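Local atomic coordinates of N-acetylglucosamine-6-phosphate deacetylase (Mycobacterium smegmatis, PDB entry 6FV4), a protein that probably removes the acetyl group from N-acetylglucosamine-6-phosphate, as a metal-dependent hydrolase of the NagA family. Residues I255-R267 against S320-H334. The protein carries 1 engineered substitution. Sequence-based numbering, arbitrary orientation.
Sequences IVDGVHVAPAIYR and STATMEQVFRLAVAH
P263 lays its CB over one face of the H334 imidazole, 3.9 Å from the ring centroid and 23° off the normal, which meets the geometry of a CH-pi contact. The proline ring and the imidazole run alongside each other in the same direction, at the first turn of helix 263-273 and the last residue of helix 324-334; the axes of segments 263-267 and 324-334 cross at -76°. At this C-terminal end R267 NH1 donates to H334 O over 3.0 Å, tilted somewhat from the carbonyl plane; bending at chi3 (-48°) turns the guanidinium back to that oxygen. The same guanidinium has a second partner: its NE forms a salt bridge with E246 of the second subunit, so one arginine ties the helix end to the dimer interface. Y266, with CG roughly opposite its own backbone N, brings OH to 3.5 Å from A331 CB; its hydroxyl is hydrogen-bonded to Q349.

Further along, V327 CG1 and L330 CD1 close on V256 O. This carbonyl oxygen is buried without a hydrogen-bond partner in the model; V327 CA lies 3.5 Å from V256 O in a CA-H...O contact.

Beyond it D257 OD1 accepts from V259 N, closing an Asx turn, and from H260 N on its syn lone pair, which extends it to an Asx motif, while D257 OD2 takes H260 ND1 at 2.9 Å. OD1 thus pins the loop backbone, and OD2 holds the imidazole and so limits its rotation. A water bridges OD2 to T321 N, and H260 CE1 reaches S320 CB at 3.8 Å. D257 is thus consistent with a second-shell residue orienting H260, which is predicted to bind substrate, in the loop following strand 251-255, where amidohydrolase barrels place active-site residues.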
loop_
_atom_site.group_PDB
_atom_site.type_symbol
_atom_site.label_atom_id
_atom_site.label_comp_id
_atom_site.label_asym_id
_atom_site.label_seq_id
_atom_site.Cartn_x
_atom_site.Cartn_y
_atom_site.Cartn_z
ATOM N N ILE B 255 -0.059 -2.859 15.131
ATOM C CA ILE B 255 -0.795 -2.530 16.350
ATOM C C ILE B 255 -1.984 -1.669 15.928
ATOM O O ILE B 255 -1.830 -0.480 15.631
ATOM C CB ILE B 255 0.072 -1.794 17.374
ATOM C CG1 ILE B 255 1.321 -2.601 17.723
ATOM C CG2 ILE B 255 -0.749 -1.519 18.625
ATOM C CD1 ILE B 255 2.414 -1.764 18.392
ATOM N N VAL B 256 -3.176 -2.260 15.931
ATOM C CA VAL B 256 -4.392 -1.530 15.580
ATOM C C VAL B 256 -5.180 -1.240 16.850
ATOM O O VAL B 256 -6.239 -1.830 17.096
ATOM C CB VAL B 256 -5.219 -2.322 14.556
ATOM C CG1 VAL B 256 -6.307 -1.453 13.952
ATOM C CG2 VAL B 256 -4.293 -2.820 13.451
ATOM N N ASP B 257 -4.639 -0.357 17.691
ATOM C CA ASP B 257 -5.362 0.157 18.843
ATOM C C ASP B 257 -5.943 1.545 18.593
ATOM O O ASP B 257 -6.543 2.119 19.500
ATOM C CB ASP B 257 -4.453 0.177 20.086
ATOM C CG ASP B 257 -3.223 1.060 19.905
ATOM O OD1 ASP B 257 -3.046 1.597 18.793
ATOM O OD2 ASP B 257 -2.439 1.214 20.876
ATOM N N GLY B 258 -5.796 2.084 17.381
ATOM C CA GLY B 258 -6.242 3.427 17.072
ATOM C C GLY B 258 -5.218 4.511 17.337
ATOM O O GLY B 258 -5.424 5.653 16.906
ATOM N N VAL B 259 -4.114 4.183 18.009
ATOM C CA VAL B 259 -3.126 5.159 18.445
ATOM C C VAL B 259 -1.804 4.992 17.708
ATOM O O VAL B 259 -1.141 5.976 17.377
ATOM C CB VAL B 259 -2.914 5.056 19.974
ATOM C CG1 VAL B 259 -1.736 5.910 20.427
ATOM C CG2 VAL B 259 -4.177 5.459 20.713
ATOM N N HIS B 260 -1.391 3.759 17.463
ATOM C CA HIS B 260 -0.058 3.541 16.923
ATOM C C HIS B 260 0.003 3.799 15.425
ATOM O O HIS B 260 1.034 4.267 14.926
ATOM C CB HIS B 260 0.403 2.122 17.261
ATOM C CG HIS B 260 0.918 1.996 18.655
ATOM N ND1 HIS B 260 0.084 1.916 19.751
ATOM C CD2 HIS B 260 2.181 1.985 19.140
ATOM C CE1 HIS B 260 0.812 1.855 20.850
ATOM N NE2 HIS B 260 2.087 1.891 20.507
ATOM N N VAL B 261 -1.069 3.487 14.695
ATOM C CA VAL B 261 -1.160 3.782 13.271
ATOM C C VAL B 261 -2.585 4.237 12.995
ATOM O O VAL B 261 -3.534 3.777 13.641
ATOM C CB VAL B 261 -0.785 2.556 12.375
ATOM C CG1 VAL B 261 0.623 2.058 12.663
ATOM C CG2 VAL B 261 -1.771 1.411 12.553
ATOM N N ALA B 262 -2.741 5.145 12.026
ATOM C CA ALA B 262 -4.075 5.598 11.664
ATOM C C ALA B 262 -4.885 4.430 11.099
ATOM O O ALA B 262 -4.325 3.566 10.419
ATOM C CB ALA B 262 -4.000 6.732 10.635
ATOM N N PRO B 263 -6.186 4.350 11.389
ATOM C CA PRO B 263 -7.010 3.276 10.790
ATOM C C PRO B 263 -6.855 3.138 9.279
ATOM O O PRO B 263 -6.898 2.013 8.764
ATOM C CB PRO B 263 -8.435 3.691 11.172
ATOM C CG PRO B 263 -8.243 4.415 12.504
ATOM C CD PRO B 263 -6.930 5.145 12.383
ATOM N N ALA B 264 -6.678 4.250 8.552
ATOM C CA ALA B 264 -6.539 4.167 7.094
ATOM C C ALA B 264 -5.199 3.559 6.685
ATOM O O ALA B 264 -5.090 2.966 5.602
ATOM C CB ALA B 264 -6.714 5.548 6.457
ATOM N N ILE B 265 -4.178 3.680 7.529
ATOM C CA ILE B 265 -2.928 2.967 7.281
ATOM C C ILE B 265 -3.143 1.465 7.392
ATOM O O ILE B 265 -2.609 0.691 6.588
ATOM C CB ILE B 265 -1.822 3.437 8.242
ATOM C CG1 ILE B 265 -1.496 4.916 8.010
ATOM C CG2 ILE B 265 -0.561 2.605 8.046
ATOM C CD1 ILE B 265 -0.835 5.183 6.666
ATOM N N TYR B 266 -3.931 1.030 8.384
ATOM C CA TYR B 266 -4.241 -0.393 8.520
ATOM C C TYR B 266 -5.022 -0.904 7.308
ATOM O O TYR B 266 -4.810 -2.036 6.847
ATOM C CB TYR B 266 -5.029 -0.628 9.810
ATOM C CG TYR B 266 -5.868 -1.887 9.799
ATOM C CD1 TYR B 266 -5.274 -3.143 9.958
ATOM C CD2 TYR B 266 -7.247 -1.828 9.637
ATOM C CE1 TYR B 266 -6.038 -4.305 9.934
ATOM C CE2 TYR B 266 -8.021 -2.980 9.613
ATOM C CZ TYR B 266 -7.409 -4.217 9.770
ATOM O OH TYR B 266 -8.160 -5.370 9.751
ATOM N N ARG B 267 -5.947 -0.090 6.798
ATOM C CA ARG B 267 -6.677 -0.438 5.575
ATOM C C ARG B 267 -5.749 -0.493 4.370
ATOM O O ARG B 267 -5.823 -1.420 3.557
ATOM C CB ARG B 267 -7.791 0.586 5.322
ATOM C CG ARG B 267 -9.152 0.193 5.815
ATOM C CD ARG B 267 -10.267 1.039 5.151
ATOM N NE ARG B 267 -10.002 2.485 5.171
ATOM C CZ ARG B 267 -10.220 3.284 6.213
ATOM N NH1 ARG B 267 -10.689 2.790 7.355
ATOM N NH2 ARG B 267 -9.959 4.585 6.122
ATOM N N SER B 320 1.423 0.577 24.417
ATOM C CA SER B 320 0.087 0.052 24.174
ATOM C C SER B 320 -0.546 -0.508 25.439
ATOM O O SER B 320 0.110 -1.190 26.235
ATOM C CB SER B 320 0.151 -1.056 23.123
ATOM O OG SER B 320 -1.103 -1.709 23.084
ATOM N N THR B 321 -1.841 -0.253 25.617
ATOM C CA THR B 321 -2.613 -0.964 26.631
ATOM C C THR B 321 -3.750 -1.726 25.974
ATOM O O THR B 321 -4.848 -1.847 26.519
ATOM C CB THR B 321 -3.138 -0.044 27.739
ATOM O OG1 THR B 321 -3.721 1.132 27.184
ATOM C CG2 THR B 321 -2.022 0.360 28.699
ATOM N N ALA B 322 -3.480 -2.251 24.785
ATOM C CA ALA B 322 -4.486 -2.942 23.993
ATOM C C ALA B 322 -4.553 -4.407 24.385
ATOM O O ALA B 322 -3.547 -5.009 24.763
ATOM C CB ALA B 322 -4.172 -2.834 22.500
ATOM N N THR B 323 -5.750 -4.975 24.299
ATOM C CA THR B 323 -5.948 -6.418 24.351
ATOM C C THR B 323 -6.363 -6.905 22.971
ATOM O O THR B 323 -6.852 -6.132 22.140
ATOM C CB THR B 323 -7.028 -6.810 25.368
ATOM O OG1 THR B 323 -8.276 -6.224 24.977
ATOM C CG2 THR B 323 -6.665 -6.323 26.750
ATOM N N MET B 324 -6.172 -8.200 22.728
ATOM C CA MET B 324 -6.556 -8.731 21.424
ATOM C C MET B 324 -8.033 -8.512 21.152
ATOM O O MET B 324 -8.415 -8.312 19.996
ATOM C CB MET B 324 -6.212 -10.210 21.305
ATOM C CG MET B 324 -4.747 -10.479 21.029
ATOM S SD MET B 324 -3.970 -9.753 19.574
ATOM C CE MET B 324 -4.331 -10.973 18.293
ATOM N N GLU B 325 -8.866 -8.543 22.201
ATOM C CA GLU B 325 -10.282 -8.217 22.068
ATOM C C GLU B 325 -10.487 -6.821 21.478
ATOM O O GLU B 325 -11.367 -6.616 20.633
ATOM C CB GLU B 325 -10.955 -8.322 23.442
ATOM C CG GLU B 325 -12.345 -7.721 23.505
ATOM C CD GLU B 325 -12.978 -7.872 24.864
ATOM O OE1 GLU B 325 -14.169 -7.545 25.015
ATOM O OE2 GLU B 325 -12.289 -8.339 25.784
ATOM N N GLN B 326 -9.692 -5.841 21.921
ATOM C CA GLN B 326 -9.860 -4.481 21.414
ATOM C C GLN B 326 -9.353 -4.353 19.984
ATOM O O GLN B 326 -9.997 -3.704 19.152
ATOM C CB GLN B 326 -9.144 -3.476 22.322
ATOM C CG GLN B 326 -9.847 -3.227 23.651
ATOM C CD GLN B 326 -8.951 -2.531 24.666
ATOM O OE1 GLN B 326 -8.246 -3.187 25.425
ATOM N NE2 GLN B 326 -8.993 -1.200 24.697
ATOM N N VAL B 327 -8.203 -4.948 19.668
ATOM C CA VAL B 327 -7.687 -4.786 18.312
ATOM C C VAL B 327 -8.554 -5.543 17.310
ATOM O O VAL B 327 -8.769 -5.070 16.182
ATOM C CB VAL B 327 -6.211 -5.204 18.215
ATOM C CG1 VAL B 327 -5.367 -4.419 19.232
ATOM C CG2 VAL B 327 -6.060 -6.684 18.409
ATOM N N PHE B 328 -9.081 -6.710 17.707
ATOM C CA PHE B 328 -10.019 -7.442 16.857
ATOM C C PHE B 328 -11.226 -6.573 16.506
ATOM O O PHE B 328 -11.614 -6.464 15.335
ATOM C CB PHE B 328 -10.473 -8.721 17.565
ATOM C CG PHE B 328 -11.395 -9.601 16.735
ATOM C CD1 PHE B 328 -10.879 -10.511 15.824
ATOM C CD2 PHE B 328 -12.772 -9.526 16.884
ATOM C CE1 PHE B 328 -11.728 -11.342 15.070
ATOM C CE2 PHE B 328 -13.622 -10.340 16.128
ATOM C CZ PHE B 328 -13.095 -11.246 15.221
ATOM N N ARG B 329 -11.838 -5.962 17.520
ATOM C CA ARG B 329 -13.029 -5.145 17.309
ATOM C C ARG B 329 -12.705 -3.905 16.482
ATOM O O ARG B 329 -13.494 -3.510 15.618
ATOM C CB ARG B 329 -13.624 -4.783 18.671
ATOM C CG ARG B 329 -14.920 -4.008 18.669
ATOM C CD ARG B 329 -15.530 -3.939 20.088
ATOM N NE ARG B 329 -14.537 -3.707 21.141
ATOM C CZ ARG B 329 -14.233 -4.570 22.114
ATOM N NH1 ARG B 329 -14.846 -5.748 22.195
ATOM N NH2 ARG B 329 -13.311 -4.252 23.016
ATOM N N LEU B 330 -11.532 -3.295 16.705
ATOM C CA LEU B 330 -11.122 -2.162 15.873
ATOM C C LEU B 330 -10.783 -2.605 14.451
ATOM O O LEU B 330 -11.082 -1.898 13.481
ATOM C CB LEU B 330 -9.936 -1.441 16.520
ATOM C CG LEU B 330 -10.300 -0.544 17.707
ATOM C CD1 LEU B 330 -9.070 0.027 18.416
ATOM C CD2 LEU B 330 -11.250 0.593 17.219
ATOM N N ALA B 331 -10.163 -3.774 14.302
ATOM C CA ALA B 331 -9.911 -4.316 12.970
ATOM C C ALA B 331 -11.212 -4.497 12.187
ATOM O O ALA B 331 -11.286 -4.146 11.003
ATOM C CB ALA B 331 -9.160 -5.648 13.084
ATOM N N VAL B 332 -12.248 -5.047 12.831
ATOM C CA VAL B 332 -13.528 -5.258 12.153
ATOM C C VAL B 332 -14.166 -3.914 11.802
ATOM O O VAL B 332 -14.804 -3.760 10.750
ATOM C CB VAL B 332 -14.468 -6.107 13.032
ATOM C CG1 VAL B 332 -15.853 -6.217 12.386
ATOM C CG2 VAL B 332 -13.891 -7.505 13.299
ATOM N N ALA B 333 -13.999 -2.923 12.675
ATOM C CA ALA B 333 -14.653 -1.634 12.472
ATOM C C ALA B 333 -13.978 -0.830 11.369
ATOM O O ALA B 333 -14.649 -0.114 10.609
ATOM C CB ALA B 333 -14.655 -0.856 13.781
ATOM N N HIS B 334 -12.656 -0.934 11.254
ATOM C CA HIS B 334 -11.903 -0.043 10.388
ATOM C C HIS B 334 -11.373 -0.694 9.123
ATOM O O HIS B 334 -10.677 -0.024 8.357
ATOM C CB HIS B 334 -10.744 0.582 11.165
ATOM C CG HIS B 334 -11.182 1.515 12.249
ATOM N ND1 HIS B 334 -11.916 2.656 11.999
ATOM C CD2 HIS B 334 -10.992 1.477 13.588
ATOM C CE1 HIS B 334 -12.162 3.277 13.137
ATOM N NE2 HIS B 334 -11.605 2.586 14.117
HETATM O O HOH W 1 -2.996 1.428 23.368
#